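PDB 1JOV: HI1317 from Haemophilus influenzae, which probably interconverts the alpha and beta anomers of D-glucose 6-phosphate, as a member of the glucose-6-phosphate 1-epimerase family. Local coordinates for residues Gln38-Ile43 / Ile69-Ile75; Ile93-Gln97 / Glu122-Ser126. One frame throughout, in Å; residues are numbered along the deposited sequence. Where two conformers were deposited one is given.

Contact 1: Gln38-Ile43 / Ile69-Ile75; sequences QGAQLI and IRGGVPI. With SO4 (sulfate ion), chain B.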
# COMPACT_ATOMS: atom_id res chain seq x y z
N GLN A 38 9.63 -9.02 2.39
CA GLN A 38 8.86 -9.22 3.59
C GLN A 38 7.51 -8.53 3.26
O GLN A 38 7.46 -7.33 3.02
CB GLN A 38 9.44 -8.61 4.85
CG GLN A 38 8.46 -8.67 6.01
CD GLN A 38 9.03 -8.07 7.26
OE1 GLN A 38 9.99 -8.61 7.82
NE2 GLN A 38 8.63 -6.97 7.88
N GLY A 39 6.45 -9.29 3.28
CA GLY A 39 5.09 -8.74 3.05
C GLY A 39 4.83 -8.40 1.55
O GLY A 39 3.82 -7.70 1.28
N ALA A 40 5.69 -8.85 0.65
CA ALA A 40 5.57 -8.47 -0.79
C ALA A 40 5.17 -7.01 -0.82
O ALA A 40 4.15 -6.64 -1.48
CB ALA A 40 4.49 -9.36 -1.45
N GLN A 41 5.91 -6.14 -0.14
CA GLN A 41 5.45 -4.81 0.12
C GLN A 41 6.07 -3.73 -0.76
O GLN A 41 7.27 -3.44 -0.66
CB GLN A 41 5.63 -4.46 1.60
CG GLN A 41 4.97 -3.23 2.04
CD GLN A 41 4.92 -3.19 3.57
OE1 GLN A 41 4.82 -4.20 4.25
NE2 GLN A 41 4.91 -1.92 4.08
N LEU A 42 5.36 -3.25 -1.77
CA LEU A 42 5.89 -2.11 -2.55
C LEU A 42 6.17 -0.90 -1.59
O LEU A 42 5.26 -0.50 -0.83
CB LEU A 42 4.78 -1.74 -3.54
CG LEU A 42 5.15 -0.60 -4.51
CD1 LEU A 42 6.39 -0.80 -5.45
CD2 LEU A 42 3.89 -0.30 -5.37
N ILE A 43 7.44 -0.50 -1.47
CA ILE A 43 7.72 0.68 -0.66
C ILE A 43 8.14 1.97 -1.33
O ILE A 43 8.24 3.01 -0.64
CB ILE A 43 8.76 0.26 0.43
CG1 ILE A 43 9.98 -0.41 -0.21
CG2 ILE A 43 8.03 -0.72 1.36
CD1 ILE A 43 11.19 -0.54 0.74
N ILE A 69 6.74 -3.02 8.07
CA ILE A 69 7.33 -1.82 7.57
C ILE A 69 6.30 -0.71 7.48
O ILE A 69 5.19 -0.91 6.98
CB ILE A 69 7.95 -2.08 6.14
CG1 ILE A 69 9.13 -3.08 6.24
CG2 ILE A 69 8.37 -0.80 5.35
CD1 ILE A 69 9.45 -3.77 4.86
N ARG A 70 6.65 0.50 7.97
CA ARG A 70 5.78 1.63 8.06
C ARG A 70 5.85 2.45 6.80
O ARG A 70 6.72 3.35 6.58
CB ARG A 70 6.18 2.53 9.29
CG ARG A 70 5.32 3.71 9.43
CD ARG A 70 3.81 3.45 9.78
NE ARG A 70 3.63 2.93 11.14
CZ ARG A 70 2.55 2.35 11.61
NH1 ARG A 70 1.44 2.31 10.86
NH2 ARG A 70 2.51 1.87 12.88
N GLY A 71 4.93 2.20 5.87
CA GLY A 71 4.94 2.93 4.60
C GLY A 71 4.70 2.07 3.38
O GLY A 71 4.58 0.86 3.51
N GLY A 72 4.63 2.62 2.18
CA GLY A 72 4.43 1.74 1.03
C GLY A 72 3.02 1.13 0.98
O GLY A 72 2.03 1.81 1.28
N VAL A 73 2.92 -0.15 0.58
CA VAL A 73 1.59 -0.75 0.49
C VAL A 73 1.56 -2.05 1.23
O VAL A 73 1.69 -3.12 0.72
CB VAL A 73 1.23 -1.02 -1.02
CG1 VAL A 73 -0.20 -1.50 -1.08
CG2 VAL A 73 1.44 0.24 -1.80
N PRO A 74 1.44 -2.01 2.55
CA PRO A 74 1.38 -3.22 3.37
C PRO A 74 0.11 -3.99 2.96
O PRO A 74 -0.94 -3.39 2.66
CB PRO A 74 1.12 -2.73 4.83
CG PRO A 74 1.50 -1.23 4.78
CD PRO A 74 1.27 -0.72 3.27
N ILE A 75 0.23 -5.27 2.99
CA ILE A 75 -0.88 -6.19 2.72
C ILE A 75 -1.50 -6.64 4.03
O ILE A 75 -0.75 -7.31 4.80
CB ILE A 75 -0.30 -7.43 1.94
CG1 ILE A 75 0.48 -7.10 0.62
CG2 ILE A 75 -1.38 -8.52 1.68
CD1 ILE A 75 -0.44 -6.44 -0.33
S SO4 B . 0.21 -0.83 12.92
O1 SO4 B . 0.75 -0.72 11.58
O2 SO4 B . -1.21 -0.90 12.76
O3 SO4 B . 0.59 0.31 13.78
O4 SO4 B . 0.78 -1.99 13.56
O HOH W 1 6.27 -5.29 6.27
O HOH W 2 2.98 -6.22 3.38
O HOH W 3 2.64 -4.25 -1.74
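Leu42 and Val73 tie the two backbones directly, Val73 N donating to Leu42 O over 2.8 Å, while Ile43 CA and Gly72 CA close to 3.8 Å. The approach brings Leu42 O to 3.0 Å from Gly72 CA, where Gly72, at phi 70°, carries no side chain. The largest share of the buried surface belongs to Gln41, whose side chain is fully extended and runs across the loop 69-75. Its CG stands anti to the backbone N (chi1 -169°), which carries the amide over Pro74 and on into the curve formed by residues 69-71. There NE2 gives one bond to Gly71 O at 2.9 Å, nearly along the C=O axis, and another to Ile69 O at 3.1 Å, a carbonyl it meets from above its plane. Both acceptors lie within 10° of the amide plane of Gln41, so the pair fixes the rotation of that group. OE1 accepts from two waters: one also accepts from Ile69 N, the other from Ile75 N while donating to Gly39 O. A third water links Ala40 O, Leu42 N and Val73 O. Apolar packing is lighter, with Ile43 CG2 set against Ile69 CG2 at 4.0 Å. Arg70 starts out away from 38-43 at its CB and makes no contact with it; its NH2 donates to sulfate O3 at 2.6 Å, and Arg92 binds the same ion, which probably came from the crystallisation liquor. Pro74 lies about 4 Å, side chain to side chain, from His150, a predicted active-site residue. With both donors and the acceptor of a buried amide engaged, the side chain of Gln41 and its waters supply much of the polar contact between strand 41-47 and the loop 69-75, beside the predicted active site.

Contact 2: Ile93-Gln97 / Glu122-Ser126; sequences IRLWQ and EAKVS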
# COMPACT_ATOMS: atom_id res chain seq x y z
N ILE A 93 4.23 -9.44 7.74
CA ILE A 93 5.39 -9.87 8.54
C ILE A 93 6.06 -11.18 8.18
O ILE A 93 6.89 -11.68 8.95
CB ILE A 93 5.02 -9.85 10.02
CG1 ILE A 93 3.85 -10.72 10.32
CG2 ILE A 93 4.87 -8.43 10.37
CD1 ILE A 93 3.63 -11.01 11.93
N ARG A 94 5.70 -11.76 7.03
CA ARG A 94 6.19 -13.02 6.54
C ARG A 94 6.90 -12.79 5.15
O ARG A 94 6.62 -11.82 4.52
CB ARG A 94 5.06 -14.01 6.31
CG ARG A 94 4.39 -14.45 7.63
CD ARG A 94 2.93 -15.10 7.52
NE ARG A 94 2.90 -16.24 6.62
CZ ARG A 94 1.79 -16.78 6.13
NH1 ARG A 94 0.59 -16.26 6.43
NH2 ARG A 94 1.89 -17.85 5.30
N LEU A 95 7.94 -13.55 4.89
CA LEU A 95 8.70 -13.40 3.66
C LEU A 95 7.87 -14.06 2.56
O LEU A 95 7.44 -15.21 2.67
CB LEU A 95 10.01 -14.26 3.68
CG LEU A 95 11.03 -13.43 4.40
CD1 LEU A 95 12.22 -14.33 4.85
CD2 LEU A 95 11.48 -12.38 3.46
N TRP A 96 7.72 -13.31 1.49
CA TRP A 96 7.17 -13.86 0.23
C TRP A 96 8.32 -14.19 -0.76
O TRP A 96 9.44 -13.63 -0.62
CB TRP A 96 6.25 -12.83 -0.38
CG TRP A 96 5.05 -12.46 0.45
CD1 TRP A 96 4.96 -12.03 1.81
CD2 TRP A 96 3.70 -12.35 -0.07
NE1 TRP A 96 3.65 -11.76 2.10
CE2 TRP A 96 2.87 -11.95 0.96
CE3 TRP A 96 3.14 -12.63 -1.32
CZ2 TRP A 96 1.52 -11.68 0.80
CZ3 TRP A 96 1.75 -12.42 -1.52
CH2 TRP A 96 0.93 -12.00 -0.43
N GLN A 97 8.01 -14.93 -1.81
CA GLN A 97 8.99 -15.22 -2.84
C GLN A 97 8.61 -14.51 -4.14
O GLN A 97 7.46 -14.35 -4.46
CB GLN A 97 9.03 -16.72 -3.10
CG GLN A 97 9.77 -17.51 -1.98
CD GLN A 97 8.98 -17.53 -0.69
OE1 GLN A 97 9.53 -17.25 0.43
NE2 GLN A 97 7.70 -17.85 -0.79
N GLU A 122 -0.70 -19.69 -0.39
CA GLU A 122 -1.70 -19.06 0.44
C GLU A 122 -2.25 -17.77 -0.23
O GLU A 122 -3.42 -17.46 -0.12
CB GLU A 122 -1.13 -18.75 1.84
CG GLU A 122 -2.16 -18.11 2.74
CD GLU A 122 -1.51 -17.98 4.15
OE1 GLU A 122 -0.72 -18.93 4.55
OE2 GLU A 122 -1.72 -16.96 4.82
N ALA A 123 -1.38 -17.03 -0.94
CA ALA A 123 -1.79 -15.74 -1.53
C ALA A 123 -0.77 -15.37 -2.60
O ALA A 123 0.37 -15.88 -2.67
CB ALA A 123 -1.91 -14.61 -0.45
N LYS A 124 -1.20 -14.45 -3.43
CA LYS A 124 -0.34 -13.97 -4.51
C LYS A 124 -0.38 -12.43 -4.57
O LYS A 124 -1.40 -11.85 -4.19
CB LYS A 124 -0.79 -14.59 -5.83
CG LYS A 124 0.07 -14.27 -7.04
CD LYS A 124 -0.25 -15.19 -8.20
CE LYS A 124 -1.69 -15.05 -8.67
NZ LYS A 124 -1.94 -15.77 -9.94
N VAL A 125 0.64 -11.77 -5.02
CA VAL A 125 0.54 -10.33 -5.31
C VAL A 125 1.19 -10.12 -6.66
O VAL A 125 2.30 -10.60 -6.92
CB VAL A 125 1.27 -9.44 -4.28
CG1 VAL A 125 1.44 -8.04 -4.83
CG2 VAL A 125 0.49 -9.40 -2.96
N SER A 126 0.49 -9.38 -7.53
CA SER A 126 1.16 -9.00 -8.76
C SER A 126 1.29 -7.48 -8.80
O SER A 126 0.45 -6.75 -8.33
CB SER A 126 0.37 -9.38 -10.06
OG SER A 126 -0.91 -8.76 -10.08
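The indole of Trp96 points the rim of its six-membered ring at strand 121-129: Lys124 C lies in the ring plane, 3.7 Å from Trp96 CZ3, and Arg94 O is at another part of the edge. Two methyl groups approach obliquely, Val125 CG2 at 3.6 Å from CZ3 and Ala123 CB at 3.9 Å from CH2. The ring's NE1 is bonded to Ala91 O, which helps fix its rotation. A second flat pair lies beside it. The Arg94 guanidinium grips Glu122 end-on, NH1 to OE2 and NH2 to OE1, both at 2.9 Å, with both oxygens near its plane. The planes are 49° apart: NH1 reaches OE2 on its syn side though 28° out of the carboxylate plane, and NH2 comes to OE1 from above that plane. A bend at chi3 (56°) brings the guanidinium there; Thr90 OG1 takes a further bond from NH1 and Phe115 O one from NH2. Strand 121-129 carries a classic beta bulge here, Glu122 and Ala123 lying opposite the single residue Leu114 of strand 107-115. Leu114 touches both Arg94 and Trp96, and Phe137 of strand 133-139 packs on Trp96, Ala123 and Val125.

In the fold
Contact 1 closes before contact 2 opens along the chain, and their centres lie 11 Å apart within the aldose 1-epimerase domain. Between them, the segments reach three antiparallel sheets: 38-43 enters the edge strand 41-47 of one, 69-75 runs into strand 75-76 of the one that also holds strand 145-154, with His150, and 122-126 lies inside the third, where segment 93-97 leads into the outermost strand 97-104. The two contacts meet where Gly39 N probably bonds to Arg94 O, 2.8 Å away. Segment 93-97 thus bridges strand 121-129 and the turn at 38-40. Contact 1 adjoins the predicted active site; contact 2, farther out, packs the approach to strand 97-104 against strand 121-129 of the same sheet.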